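Local coordinates for PfkB family carbohydrate kinase (Listeria grayi DSM 20601, PDB 4GM6), which probably acts as a kinase that phosphorylates a sugar or a related carbohydrate, as members of the PfkB family do, at residues V62-S67 and W93-D98; H262-H267 and Y280-I285; E273-E278 and R308-V313; T296-H301 and V313-A318; T317-L322 and K336-F341. All coordinates share one frame; numbering follows the deposited sequence. Where two conformers were deposited one is given.

Contact 1 (V62-S67 and W93-D98); sequences VAVNLS and WRHQVD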
# COMPACT_ATOMS: atom_id res chain seq x y z
N VAL C 62 -7.60 -22.79 17.45
CA VAL C 62 -7.65 -23.16 18.84
C VAL C 62 -6.26 -23.57 19.32
O VAL C 62 -5.84 -23.18 20.42
CB VAL C 62 -8.70 -24.24 19.12
CG1 VAL C 62 -8.46 -24.88 20.49
CG2 VAL C 62 -10.09 -23.62 19.06
N ALA C 63 -5.53 -24.32 18.50
CA ALA C 63 -4.18 -24.76 18.86
C ALA C 63 -3.24 -23.58 19.06
O ALA C 63 -2.54 -23.50 20.06
CB ALA C 63 -3.63 -25.71 17.81
N VAL C 64 -3.21 -22.66 18.10
CA VAL C 64 -2.36 -21.48 18.22
C VAL C 64 -2.71 -20.68 19.48
O VAL C 64 -1.83 -20.27 20.22
CB VAL C 64 -2.45 -20.58 16.95
CG1 VAL C 64 -1.87 -19.19 17.20
CG2 VAL C 64 -1.76 -21.25 15.78
N ASN C 65 -4.00 -20.44 19.71
CA ASN C 65 -4.40 -19.63 20.85
C ASN C 65 -4.03 -20.30 22.18
O ASN C 65 -3.62 -19.61 23.12
CB ASN C 65 -5.89 -19.29 20.80
CG ASN C 65 -6.27 -18.51 19.55
OD1 ASN C 65 -5.43 -17.83 18.96
ND2 ASN C 65 -7.54 -18.60 19.16
N LEU C 66 -4.16 -21.63 22.26
CA LEU C 66 -3.75 -22.35 23.47
C LEU C 66 -2.26 -22.15 23.70
O LEU C 66 -1.83 -21.89 24.83
CB LEU C 66 -4.08 -23.86 23.40
CG LEU C 66 -5.53 -24.19 23.77
CD1 LEU C 66 -5.88 -25.65 23.50
CD2 LEU C 66 -5.81 -23.82 25.21
N SER C 67 -1.50 -22.27 22.63
CA SER C 67 -0.05 -22.13 22.71
C SER C 67 0.33 -20.71 23.16
O SER C 67 1.35 -20.52 23.83
CB SER C 67 0.57 -22.42 21.35
OG SER C 67 1.97 -22.20 21.37
N TRP C 93 4.70 -23.16 12.93
CA TRP C 93 6.02 -22.94 13.54
C TRP C 93 6.08 -21.60 14.25
O TRP C 93 6.51 -21.50 15.41
CB TRP C 93 7.13 -22.94 12.49
CG TRP C 93 7.47 -24.27 11.89
CD1 TRP C 93 7.12 -25.50 12.35
CD2 TRP C 93 8.27 -24.49 10.71
NE1 TRP C 93 7.64 -26.48 11.52
CE2 TRP C 93 8.34 -25.89 10.51
CE3 TRP C 93 8.91 -23.64 9.80
CZ2 TRP C 93 9.05 -26.45 9.44
CZ3 TRP C 93 9.62 -24.20 8.73
CH2 TRP C 93 9.68 -25.60 8.56
N ARG C 94 5.71 -20.55 13.52
CA ARG C 94 5.74 -19.19 14.02
C ARG C 94 5.00 -19.10 15.36
O ARG C 94 5.39 -18.33 16.23
CB ARG C 94 5.12 -18.23 12.99
CG ARG C 94 4.95 -16.79 13.47
CD ARG C 94 4.16 -15.93 12.48
NE ARG C 94 5.01 -15.38 11.42
CZ ARG C 94 5.09 -14.09 11.10
NH1 ARG C 94 4.35 -13.19 11.74
NH2 ARG C 94 5.91 -13.72 10.12
N HIS C 95 3.94 -19.89 15.52
CA HIS C 95 3.11 -19.82 16.72
C HIS C 95 3.34 -21.01 17.65
O HIS C 95 2.56 -21.24 18.58
CB HIS C 95 1.63 -19.71 16.35
CG HIS C 95 1.30 -18.44 15.64
ND1 HIS C 95 1.35 -17.21 16.25
CD2 HIS C 95 0.93 -18.21 14.36
CE1 HIS C 95 1.02 -16.27 15.38
NE2 HIS C 95 0.75 -16.85 14.23
N GLN C 96 4.41 -21.74 17.36
CA GLN C 96 4.90 -22.84 18.20
C GLN C 96 3.91 -23.98 18.44
O GLN C 96 3.89 -24.59 19.50
CB GLN C 96 5.44 -22.29 19.52
CG GLN C 96 6.66 -21.41 19.31
CD GLN C 96 7.37 -21.07 20.60
OE1 GLN C 96 6.85 -20.31 21.42
NE2 GLN C 96 8.56 -21.63 20.78
N VAL C 97 3.09 -24.27 17.44
CA VAL C 97 2.28 -25.49 17.48
C VAL C 97 3.14 -26.59 16.89
O VAL C 97 3.79 -26.39 15.87
CB VAL C 97 0.99 -25.33 16.67
CG1 VAL C 97 0.18 -26.62 16.70
CG2 VAL C 97 0.16 -24.18 17.21
N ASP C 98 3.15 -27.75 17.56
CA ASP C 98 3.92 -28.92 17.12
C ASP C 98 3.47 -29.36 15.73
O ASP C 98 2.27 -29.52 15.49
CB ASP C 98 3.71 -30.07 18.11
CG ASP C 98 4.64 -31.25 17.88
OD1 ASP C 98 5.58 -31.16 17.05
OD2 ASP C 98 4.44 -32.30 18.54

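Contact 2 (H262-H267 and Y280-I285); sequences HLLQGH and YAIYPI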
# COMPACT_ATOMS: atom_id res chain seq x y z
N HIS C 262 -21.48 -5.47 17.56
CA HIS C 262 -21.98 -6.69 18.19
C HIS C 262 -21.95 -6.52 19.71
O HIS C 262 -21.10 -5.80 20.24
CB HIS C 262 -21.07 -7.88 17.86
CG HIS C 262 -21.15 -8.35 16.44
ND1 HIS C 262 -20.53 -9.51 16.01
CD2 HIS C 262 -21.77 -7.83 15.35
CE1 HIS C 262 -20.73 -9.66 14.72
NE2 HIS C 262 -21.50 -8.67 14.29
N LEU C 263 -22.86 -7.20 20.40
CA LEU C 263 -22.76 -7.42 21.83
C LEU C 263 -22.30 -8.86 22.01
O LEU C 263 -22.73 -9.76 21.28
CB LEU C 263 -24.11 -7.20 22.51
CG LEU C 263 -24.86 -5.90 22.21
CD1 LEU C 263 -26.17 -5.83 23.01
CD2 LEU C 263 -23.99 -4.69 22.49
N LEU C 264 -21.42 -9.10 22.98
CA LEU C 264 -20.87 -10.43 23.17
C LEU C 264 -20.81 -10.72 24.65
O LEU C 264 -20.31 -9.91 25.43
CB LEU C 264 -19.46 -10.52 22.60
CG LEU C 264 -18.94 -11.95 22.44
CD1 LEU C 264 -19.56 -12.57 21.20
CD2 LEU C 264 -17.43 -11.95 22.33
N GLN C 265 -21.32 -11.89 25.03
CA GLN C 265 -21.41 -12.29 26.42
C GLN C 265 -21.12 -13.78 26.45
O GLN C 265 -21.69 -14.55 25.66
CB GLN C 265 -22.80 -11.99 26.96
CG GLN C 265 -23.04 -12.48 28.39
CD GLN C 265 -24.36 -11.99 28.96
OE1 GLN C 265 -25.41 -12.15 28.35
NE2 GLN C 265 -24.31 -11.40 30.15
N GLY C 266 -20.20 -14.20 27.30
CA GLY C 266 -19.86 -15.62 27.37
C GLY C 266 -20.80 -16.34 28.32
O GLY C 266 -21.24 -15.76 29.31
N HIS C 267 -21.12 -17.59 27.98
CA HIS C 267 -21.87 -18.50 28.84
C HIS C 267 -21.01 -19.74 29.09
O HIS C 267 -20.32 -20.25 28.19
CB HIS C 267 -23.19 -18.94 28.21
CG HIS C 267 -24.22 -17.85 28.07
ND1 HIS C 267 -25.29 -17.93 27.20
CD2 HIS C 267 -24.34 -16.64 28.68
CE1 HIS C 267 -26.01 -16.81 27.28
NE2 HIS C 267 -25.46 -16.01 28.17
N TYR C 280 -20.19 -7.39 26.64
CA TYR C 280 -19.35 -6.38 25.97
C TYR C 280 -20.02 -5.81 24.74
O TYR C 280 -20.65 -6.53 23.96
CB TYR C 280 -18.03 -7.00 25.51
CG TYR C 280 -17.09 -7.36 26.62
CD1 TYR C 280 -16.21 -6.43 27.15
CD2 TYR C 280 -17.08 -8.64 27.15
CE1 TYR C 280 -15.35 -6.76 28.17
CE2 TYR C 280 -16.23 -8.99 28.18
CZ TYR C 280 -15.36 -8.04 28.67
OH TYR C 280 -14.50 -8.37 29.68
N ALA C 281 -19.85 -4.50 24.55
CA ALA C 281 -20.24 -3.85 23.31
C ALA C 281 -18.98 -3.68 22.47
O ALA C 281 -18.03 -3.04 22.91
CB ALA C 281 -20.90 -2.52 23.61
N ILE C 282 -18.96 -4.27 21.28
CA ILE C 282 -17.81 -4.21 20.41
C ILE C 282 -18.14 -3.39 19.18
O ILE C 282 -18.98 -3.79 18.37
CB ILE C 282 -17.38 -5.62 19.96
CG1 ILE C 282 -17.15 -6.51 21.20
CG2 ILE C 282 -16.17 -5.56 19.05
CD1 ILE C 282 -16.87 -7.97 20.88
N TYR C 283 -17.46 -2.25 19.01
CA TYR C 283 -17.65 -1.41 17.84
C TYR C 283 -16.51 -0.41 17.72
O TYR C 283 -16.12 0.19 18.71
CB TYR C 283 -18.99 -0.67 17.93
CG TYR C 283 -19.07 0.50 16.97
CD1 TYR C 283 -18.68 1.77 17.38
CD2 TYR C 283 -19.50 0.33 15.66
CE1 TYR C 283 -18.73 2.84 16.50
CE2 TYR C 283 -19.57 1.39 14.78
CZ TYR C 283 -19.18 2.65 15.21
OH TYR C 283 -19.22 3.72 14.36
N PRO C 284 -15.95 -0.25 16.50
CA PRO C 284 -16.32 -1.03 15.31
C PRO C 284 -15.75 -2.44 15.44
O PRO C 284 -15.14 -2.76 16.46
CB PRO C 284 -15.63 -0.28 14.17
CG PRO C 284 -14.41 0.31 14.81
CD PRO C 284 -14.82 0.66 16.23
N ILE C 285 -15.96 -3.28 14.44
CA ILE C 285 -15.36 -4.61 14.44
C ILE C 285 -14.25 -4.67 13.40
O ILE C 285 -14.49 -4.42 12.23
CB ILE C 285 -16.42 -5.69 14.17
CG1 ILE C 285 -17.40 -5.71 15.34
CG2 ILE C 285 -15.75 -7.05 13.99
CD1 ILE C 285 -18.59 -6.64 15.18

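Contact 3 (E273-E278 and R308-V313); sequences ECWESE and RPDETV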
# COMPACT_ATOMS: atom_id res chain seq x y z
N GLU C 273 -25.58 -25.18 36.76
CA GLU C 273 -25.52 -23.71 36.74
C GLU C 273 -24.95 -23.13 35.45
O GLU C 273 -23.94 -23.61 34.93
CB GLU C 273 -24.70 -23.19 37.92
CG GLU C 273 -25.26 -23.55 39.29
CD GLU C 273 -24.61 -22.76 40.40
OE1 GLU C 273 -24.61 -21.50 40.32
OE2 GLU C 273 -24.10 -23.38 41.35
N CYS C 274 -25.62 -22.09 34.96
CA CYS C 274 -25.09 -21.28 33.88
C CYS C 274 -24.40 -20.09 34.54
O CYS C 274 -24.95 -19.49 35.47
CB CYS C 274 -26.23 -20.82 32.95
SG CYS C 274 -25.70 -20.03 31.40
N TRP C 275 -23.18 -19.80 34.09
CA TRP C 275 -22.38 -18.65 34.55
C TRP C 275 -22.13 -17.69 33.39
O TRP C 275 -21.61 -18.09 32.34
CB TRP C 275 -21.03 -19.13 35.07
CG TRP C 275 -21.12 -20.09 36.20
CD1 TRP C 275 -21.25 -21.45 36.12
CD2 TRP C 275 -21.09 -19.77 37.59
NE1 TRP C 275 -21.30 -21.99 37.38
CE2 TRP C 275 -21.21 -20.98 38.30
CE3 TRP C 275 -20.98 -18.57 38.31
CZ2 TRP C 275 -21.22 -21.04 39.70
CZ3 TRP C 275 -20.99 -18.63 39.70
CH2 TRP C 275 -21.11 -19.85 40.38
N GLU C 276 -22.45 -16.41 33.58
CA GLU C 276 -22.29 -15.42 32.51
C GLU C 276 -21.17 -14.43 32.80
O GLU C 276 -20.86 -14.14 33.95
CB GLU C 276 -23.59 -14.64 32.31
CG GLU C 276 -24.79 -15.50 31.96
CD GLU C 276 -26.11 -14.82 32.29
OE1 GLU C 276 -26.19 -13.57 32.22
OE2 GLU C 276 -27.08 -15.54 32.63
N SER C 277 -20.57 -13.90 31.73
CA SER C 277 -19.62 -12.79 31.84
C SER C 277 -20.39 -11.48 31.82
O SER C 277 -21.61 -11.48 31.71
CB SER C 277 -18.66 -12.83 30.66
OG SER C 277 -19.32 -12.41 29.47
N GLU C 278 -19.70 -10.34 31.90
CA GLU C 278 -20.38 -9.08 31.59
C GLU C 278 -20.70 -9.13 30.10
O GLU C 278 -20.14 -9.95 29.37
CB GLU C 278 -19.51 -7.85 31.93
CG GLU C 278 -18.52 -7.45 30.83
CD GLU C 278 -17.88 -6.07 31.04
OE1 GLU C 278 -18.00 -5.19 30.14
OE2 GLU C 278 -17.24 -5.86 32.09
N ARG C 308 -12.00 -21.44 38.69
CA ARG C 308 -13.43 -21.57 38.95
C ARG C 308 -14.24 -21.14 37.73
O ARG C 308 -13.75 -20.40 36.87
CB ARG C 308 -13.82 -20.80 40.21
CG ARG C 308 -13.28 -21.44 41.48
CD ARG C 308 -13.29 -20.49 42.67
NE ARG C 308 -12.82 -19.16 42.30
CZ ARG C 308 -13.59 -18.09 42.29
NH1 ARG C 308 -14.86 -18.19 42.67
NH2 ARG C 308 -13.10 -16.91 41.93
N PRO C 309 -15.50 -21.61 37.64
CA PRO C 309 -16.34 -21.29 36.49
C PRO C 309 -16.41 -19.79 36.19
O PRO C 309 -16.27 -19.39 35.03
CB PRO C 309 -17.72 -21.82 36.91
CG PRO C 309 -17.44 -22.87 37.94
CD PRO C 309 -16.19 -22.42 38.66
N ASP C 310 -16.63 -18.96 37.20
CA ASP C 310 -16.76 -17.52 36.97
C ASP C 310 -15.47 -16.90 36.44
O ASP C 310 -15.51 -15.94 35.66
CB ASP C 310 -17.23 -16.79 38.23
CG ASP C 310 -16.47 -17.21 39.47
OD1 ASP C 310 -15.25 -17.47 39.37
OD2 ASP C 310 -17.10 -17.28 40.54
N GLU C 311 -14.33 -17.44 36.87
CA GLU C 311 -13.04 -16.95 36.36
C GLU C 311 -12.92 -17.27 34.89
O GLU C 311 -12.65 -16.41 34.07
CB GLU C 311 -11.88 -17.61 37.11
CG GLU C 311 -11.64 -17.09 38.52
CD GLU C 311 -10.60 -17.92 39.26
OE1 GLU C 311 -9.49 -17.41 39.48
OE2 GLU C 311 -10.90 -19.09 39.59
N THR C 312 -13.13 -18.54 34.55
CA THR C 312 -12.93 -18.99 33.18
C THR C 312 -13.80 -18.22 32.19
O THR C 312 -13.31 -17.68 31.20
CB THR C 312 -13.21 -20.50 33.07
OG1 THR C 312 -12.24 -21.20 33.86
CG2 THR C 312 -13.11 -20.95 31.63
N VAL C 313 -15.11 -18.18 32.48
CA VAL C 313 -16.04 -17.46 31.61
C VAL C 313 -15.68 -15.97 31.46
O VAL C 313 -15.88 -15.39 30.39
CB VAL C 313 -17.50 -17.61 32.09
CG1 VAL C 313 -17.77 -16.72 33.30
CG2 VAL C 313 -18.47 -17.30 30.95

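Contact 4 (T296-H301 and V313-A318); sequences TAAVLH and VKFATA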
# COMPACT_ATOMS: atom_id res chain seq x y z
N THR C 296 -13.10 -20.40 22.58
CA THR C 296 -12.92 -21.84 22.86
C THR C 296 -11.58 -22.09 23.54
O THR C 296 -11.50 -22.82 24.53
CB THR C 296 -13.03 -22.70 21.58
OG1 THR C 296 -14.38 -22.67 21.11
CG2 THR C 296 -12.62 -24.17 21.86
N ALA C 297 -10.52 -21.49 23.01
CA ALA C 297 -9.18 -21.72 23.56
C ALA C 297 -9.08 -21.15 24.96
O ALA C 297 -8.43 -21.74 25.84
CB ALA C 297 -8.12 -21.10 22.66
N ALA C 298 -9.72 -20.01 25.19
CA ALA C 298 -9.64 -19.38 26.51
C ALA C 298 -10.37 -20.23 27.55
O ALA C 298 -9.91 -20.39 28.68
CB ALA C 298 -10.21 -17.97 26.47
N VAL C 299 -11.52 -20.79 27.16
CA VAL C 299 -12.29 -21.60 28.08
C VAL C 299 -11.48 -22.82 28.45
O VAL C 299 -11.38 -23.17 29.63
CB VAL C 299 -13.64 -22.05 27.50
CG1 VAL C 299 -14.24 -23.17 28.37
CG2 VAL C 299 -14.59 -20.87 27.40
N LEU C 300 -10.90 -23.48 27.44
CA LEU C 300 -10.08 -24.66 27.68
C LEU C 300 -8.92 -24.30 28.61
O LEU C 300 -8.61 -25.02 29.54
CB LEU C 300 -9.59 -25.30 26.36
CG LEU C 300 -10.63 -26.05 25.49
CD1 LEU C 300 -10.09 -26.46 24.12
CD2 LEU C 300 -11.21 -27.27 26.19
N HIS C 301 -8.29 -23.15 28.38
CA HIS C 301 -7.21 -22.72 29.27
C HIS C 301 -7.68 -22.71 30.72
O HIS C 301 -6.99 -23.19 31.61
CB HIS C 301 -6.64 -21.35 28.85
CG HIS C 301 -5.64 -20.79 29.81
ND1 HIS C 301 -4.42 -21.38 30.04
CD2 HIS C 301 -5.67 -19.68 30.58
CE1 HIS C 301 -3.74 -20.67 30.92
NE2 HIS C 301 -4.47 -19.62 31.27
N VAL C 313 -15.11 -18.18 32.48
CA VAL C 313 -16.04 -17.46 31.61
C VAL C 313 -15.68 -15.97 31.46
O VAL C 313 -15.88 -15.39 30.39
CB VAL C 313 -17.50 -17.61 32.09
CG1 VAL C 313 -17.77 -16.72 33.30
CG2 VAL C 313 -18.47 -17.30 30.95
N LYS C 314 -15.13 -15.37 32.50
CA LYS C 314 -14.79 -13.95 32.42
C LYS C 314 -13.55 -13.75 31.56
O LYS C 314 -13.51 -12.86 30.71
CB LYS C 314 -14.58 -13.34 33.80
CG LYS C 314 -14.41 -11.83 33.74
CD LYS C 314 -14.62 -11.19 35.11
CE LYS C 314 -13.45 -11.45 36.04
NZ LYS C 314 -13.56 -10.65 37.30
N PHE C 315 -12.56 -14.59 31.79
CA PHE C 315 -11.31 -14.53 31.05
C PHE C 315 -11.56 -14.80 29.57
O PHE C 315 -11.05 -14.07 28.70
CB PHE C 315 -10.34 -15.57 31.62
CG PHE C 315 -9.02 -15.62 30.89
CD1 PHE C 315 -8.79 -16.57 29.92
CD2 PHE C 315 -8.00 -14.73 31.21
CE1 PHE C 315 -7.57 -16.63 29.25
CE2 PHE C 315 -6.78 -14.79 30.56
CZ PHE C 315 -6.57 -15.74 29.58
N ALA C 316 -12.32 -15.85 29.28
CA ALA C 316 -12.54 -16.29 27.90
C ALA C 316 -13.35 -15.28 27.10
O ALA C 316 -13.06 -15.05 25.93
CB ALA C 316 -13.20 -17.65 27.86
N THR C 317 -14.37 -14.68 27.71
CA THR C 317 -15.13 -13.66 27.00
C THR C 317 -14.24 -12.45 26.68
O THR C 317 -14.37 -11.84 25.62
CB THR C 317 -16.38 -13.23 27.78
OG1 THR C 317 -17.13 -14.40 28.16
CG2 THR C 317 -17.25 -12.33 26.92
N ALA C 318 -13.34 -12.11 27.60
CA ALA C 318 -12.40 -11.01 27.36
C ALA C 318 -11.46 -11.34 26.21
O ALA C 318 -11.16 -10.49 25.37
CB ALA C 318 -11.62 -10.71 28.63

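Contact 5 (T317-L322 and K336-F341); sequences TAAAGL and KTIADF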
# COMPACT_ATOMS: atom_id res chain seq x y z
N THR C 317 -14.37 -14.68 27.71
CA THR C 317 -15.13 -13.66 27.00
C THR C 317 -14.24 -12.45 26.68
O THR C 317 -14.37 -11.84 25.62
CB THR C 317 -16.38 -13.23 27.78
OG1 THR C 317 -17.13 -14.40 28.16
CG2 THR C 317 -17.25 -12.33 26.92
N ALA C 318 -13.34 -12.11 27.60
CA ALA C 318 -12.40 -11.01 27.36
C ALA C 318 -11.46 -11.34 26.21
O ALA C 318 -11.16 -10.49 25.37
CB ALA C 318 -11.62 -10.71 28.63
N ALA C 319 -10.99 -12.58 26.17
CA ALA C 319 -10.07 -13.00 25.11
C ALA C 319 -10.74 -12.88 23.76
O ALA C 319 -10.15 -12.42 22.78
CB ALA C 319 -9.63 -14.44 25.34
N ALA C 320 -11.97 -13.37 23.69
CA ALA C 320 -12.75 -13.34 22.46
C ALA C 320 -13.03 -11.91 22.04
O ALA C 320 -13.00 -11.58 20.85
CB ALA C 320 -14.06 -14.10 22.67
N GLY C 321 -13.31 -11.05 23.01
CA GLY C 321 -13.62 -9.66 22.71
C GLY C 321 -12.44 -8.96 22.07
O GLY C 321 -12.59 -8.28 21.04
N LEU C 322 -11.27 -9.14 22.66
CA LEU C 322 -10.04 -8.54 22.16
C LEU C 322 -9.68 -9.03 20.76
O LEU C 322 -9.22 -8.25 19.95
CB LEU C 322 -8.87 -8.78 23.13
CG LEU C 322 -8.90 -7.99 24.45
CD1 LEU C 322 -7.80 -8.47 25.38
CD2 LEU C 322 -8.79 -6.48 24.24
N LYS C 336 -1.50 -12.42 30.51
CA LYS C 336 -1.51 -11.23 31.37
C LYS C 336 -2.30 -10.08 30.74
O LYS C 336 -3.11 -9.42 31.39
CB LYS C 336 -0.06 -10.82 31.67
CG LYS C 336 0.16 -9.33 31.86
CD LYS C 336 0.33 -8.99 33.32
CE LYS C 336 0.78 -7.55 33.48
NZ LYS C 336 0.65 -7.14 34.90
N THR C 337 -2.09 -9.87 29.45
CA THR C 337 -2.81 -8.84 28.72
C THR C 337 -4.31 -9.09 28.78
O THR C 337 -5.09 -8.17 29.01
CB THR C 337 -2.37 -8.81 27.25
OG1 THR C 337 -0.97 -8.54 27.19
CG2 THR C 337 -3.14 -7.75 26.49
N ILE C 338 -4.71 -10.34 28.57
CA ILE C 338 -6.12 -10.71 28.62
C ILE C 338 -6.69 -10.56 30.03
O ILE C 338 -7.76 -9.98 30.23
CB ILE C 338 -6.32 -12.16 28.10
CG1 ILE C 338 -5.88 -12.26 26.63
CG2 ILE C 338 -7.77 -12.59 28.24
CD1 ILE C 338 -5.72 -13.69 26.15
N ALA C 339 -5.96 -11.08 31.01
CA ALA C 339 -6.38 -10.99 32.40
C ALA C 339 -6.51 -9.53 32.86
O ALA C 339 -7.45 -9.18 33.59
CB ALA C 339 -5.44 -11.77 33.31
N ASP C 340 -5.58 -8.68 32.44
CA ASP C 340 -5.64 -7.27 32.84
C ASP C 340 -6.87 -6.62 32.23
O ASP C 340 -7.57 -5.85 32.89
CB ASP C 340 -4.38 -6.52 32.42
CG ASP C 340 -3.18 -6.82 33.30
OD1 ASP C 340 -3.36 -7.34 34.42
OD2 ASP C 340 -2.04 -6.54 32.87
N PHE C 341 -7.16 -6.94 30.98
CA PHE C 341 -8.34 -6.36 30.36
C PHE C 341 -9.60 -6.79 31.09
O PHE C 341 -10.47 -5.98 31.39
CB PHE C 341 -8.45 -6.72 28.88
CG PHE C 341 -9.71 -6.20 28.24
CD1 PHE C 341 -9.94 -4.83 28.15
CD2 PHE C 341 -10.67 -7.07 27.78
CE1 PHE C 341 -11.11 -4.35 27.59
CE2 PHE C 341 -11.85 -6.59 27.21
CZ PHE C 341 -12.06 -5.23 27.12

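Contact 1 (V62-S67 and W93-D98)
Ser67 OG gives the one hydrogen bond of this contact to His95 O, 3.0 Å away, reaching from the flank of one helix to the carbonyl of the residue that follows the end of another. The hydroxyl comes in 16° off the carbonyl plane, and its anti position to the backbone N (chi1 176°) carries it out toward that turn. Gln96 O lies farther off and Gln96 CB only grazes the same hydroxyl. Beside this bond, Val64 CG1 sits over one face of the His95 imidazole, a CH-pi contact 4.0 Å from the ring centroid and 28° off the normal. Arg94 CG covers the opposite face, and ND1 at the rim is hydrogen-bonded to Lys68, which favours this rotation of the ring. The turn is the Schellman motif that ends helix 83-94. Gln96 takes up a positive phi as its C-prime residue, while Gln96 N bonds back to Trp93 O at 2.9 Å. From there the chain runs straight into strand 97-104, one of the two outermost strands of the large sheet of this ribokinase-like fold within the chain. Val97, at its start, turns back to helix 58-68: its CG2 meets Val64 CG2 at 3.8 Å, the two side chains crossing at about a right angle, and its CG1 lies 4.1 Å from Ala63 CB. Thr73, on the neighbouring strand 73-79, touches both Ser67 and Val97.

Contact 2 (H262-H267 and Y280-I285)
Ile285 CD1 lies almost squarely over the imidazole of His262, 3.4 Å from the ring centroid and 12° off its normal, in a tight CH-pi contact with the two side chains crossing at about a right angle. Next to it, Ile282 CD1 packs on Leu264 CB at 4.0 Å, on the same side of the sheet as His262 and Tyr280; there Leu120 of a neighbouring subunit packs on Tyr280 and Ile282. The other side carries a lighter pair, Leu263 CD2 against Ala281 CB at 3.9 Å. Backbone pairing sets these partners: the strands form an antiparallel hairpin, with His262 and Ile282 bonded both ways and Leu264 and Tyr280 likewise. The straightest of the four bonds, Ile282 N to His262 O, measures 2.8 Å with an N-H...O angle of 171°. Tyr280 O accepts from Leu264 N at 2.9 Å and is also approached by Leu263 CA at 3.1 Å, a CA-H...O contact. Beyond Tyr283, a cis peptide before Pro284 helps bend the chain so that Ile285 returns to the histidine, whose ND1 is held by Arg254. Strand 248-256 flanks the hairpin beyond residues 262-267, and helix 309-323 covers the face with Leu264 and Tyr280, through Ala320, Thr317 and Ala318.

Contact 3 (E273-E278 and R308-V313)
Trp275 and Asp310 bring their CA atoms to 6.2 Å where strand 273-276 and the first turn of helix 309-323 pass each other, their axes 8.0 Å apart and their N-to-C directions 43° from parallel. This is the alpha/beta layering of the ribokinase-like fold at its margin: 273-282 is one of the two outermost strands of the large sheet within the chain, and the helix lies against it. Pro309 supplies the main side-chain contact. Its CB sits over one face of the Trp275 indole, 3.6 Å from the centroid of the five-membered ring and 11° off the normal, a CH-pi contact, with Pro309 CG farther out toward NE1. Asp310 runs beside the indole and points the same way, its CB near CE3; its carboxylate stands 83° from the ring plane, and Asp310 OD2 makes a salt bridge of 3.2 Å to Arg308 NH1. Arg308, the N-cap residue, is also tied to Glu311: Arg308 N bonds to Glu311 OE2 at 2.7 Å, on the anti side of the carboxylate and tilted out of its plane. The three residues form a salt-bridge network at the start of the helix. One turn on, Val313 closes the inner side of the contact against the strand backbone. Its CG1 leans on the Glu276 carbonyl, Ser277 CB lies over the helix carbonyl of Val313, and Val313 CG2 comes within 3.5 Å of Trp275 O.

Contact 4 (T296-H301 and V313-A318)
Phe315 and His301 meet obliquely, neither stacked nor edge-to-face, with their ring centroids 5.6 Å apart and their planes at 44°. The nearest atoms are Phe315 CE1 and His301 CD2, at 3.8 Å. Ala298 CB comes to the same phenyl ring at a slant, 4.0 Å from Phe315 CD1, and Trp307 meets it edge-to-face. Both aromatic side chains leave their helices anti to the backbone N (Phe315 chi1 178°), which sends them to the same side of the helix pair. Behind them, the antiparallel helix segments 296-301 and 313-318 come to 7.9 Å between axes. Alanines make this possible: Ala298 CB presses against Ala316 CA at 3.2 Å, tighter than usual van der Waals contact, and Val299 CG2 touches Ala316 CB from another side, at 3.5 Å. Helices 291-304 and 309-323 follow one another in the large alpha/beta domain of the ribokinase-like fold, and strand 248-256 lies under Val299 through Tyr250. No hydrogen bond crosses between the segments. The imidazole's ND1 is paired with His71, and the Thr317 hydroxyl with Val313 O of its own helix. These polar groups find partners away from the interface, which holds by close apolar fit, with every touching residue buried.

Contact 5 (T317-L322 and K336-F341)
Ile338 and Phe341 reach the neighbouring helix from a turn whose shortest hydrogen bond, Asp340 N to Lys336 O at 2.8 Å, is ordinary helix backbone, for no polar bond crosses here. In the last helix of this ribokinase-like domain, 335-344, segment 336-341 crosses segment 317-322 of helix 309-323 nearly at right angles, the segment axes 105° apart in direction and 9.0 Å distant. Leu322 and Phe341 lie alongside and run past each other in opposite senses. Leu322 CD2 rests over the centre of the phenyl face, 4.1 Å from the Phe341 ring centroid and 13° off the normal, a CH-pi contact, while Leu322 CG stands 3.9 Å from Phe341 CD2. The phenyl extends across helix 309-323, its CG opposite the backbone N about the CA-CB bond (chi1 176°), and Ala318 CB meets its edge near the ring plane, one helical turn before Leu322. Leu120 of a neighbouring subunit packs on the same ring. Phe333, in the preceding loop, touches both Leu322 and Ile338. Ile338 meets Ala319 with two of its carbons: CD1 nears the methyl, and Ile338 CG2 lies 3.9 Å from Ala319 CB and 3.8 Å from Ala319 N.

In the fold
From the N terminus, contact 1 closes first, joining helix 58-68 to the end of helix 83-94 and to an outer strand of the large sheet, long before the rest begin. Contact 2 then closes the hairpin 261-282 near the other edge. Contact 3 crosses it, starting within the hairpin and running on to helix 309-323; contact 4, in turn, crosses contact 3 and shares Val313 with it. Contact 5 starts where contact 4 ends, on Thr317 and Ala318, and carries the chain to its last helix. Helix 309-323 thus serves contacts 3, 4 and 5, whereas contact 1 meets this group through Val62, Asn65 and Leu66 on helix 291-304.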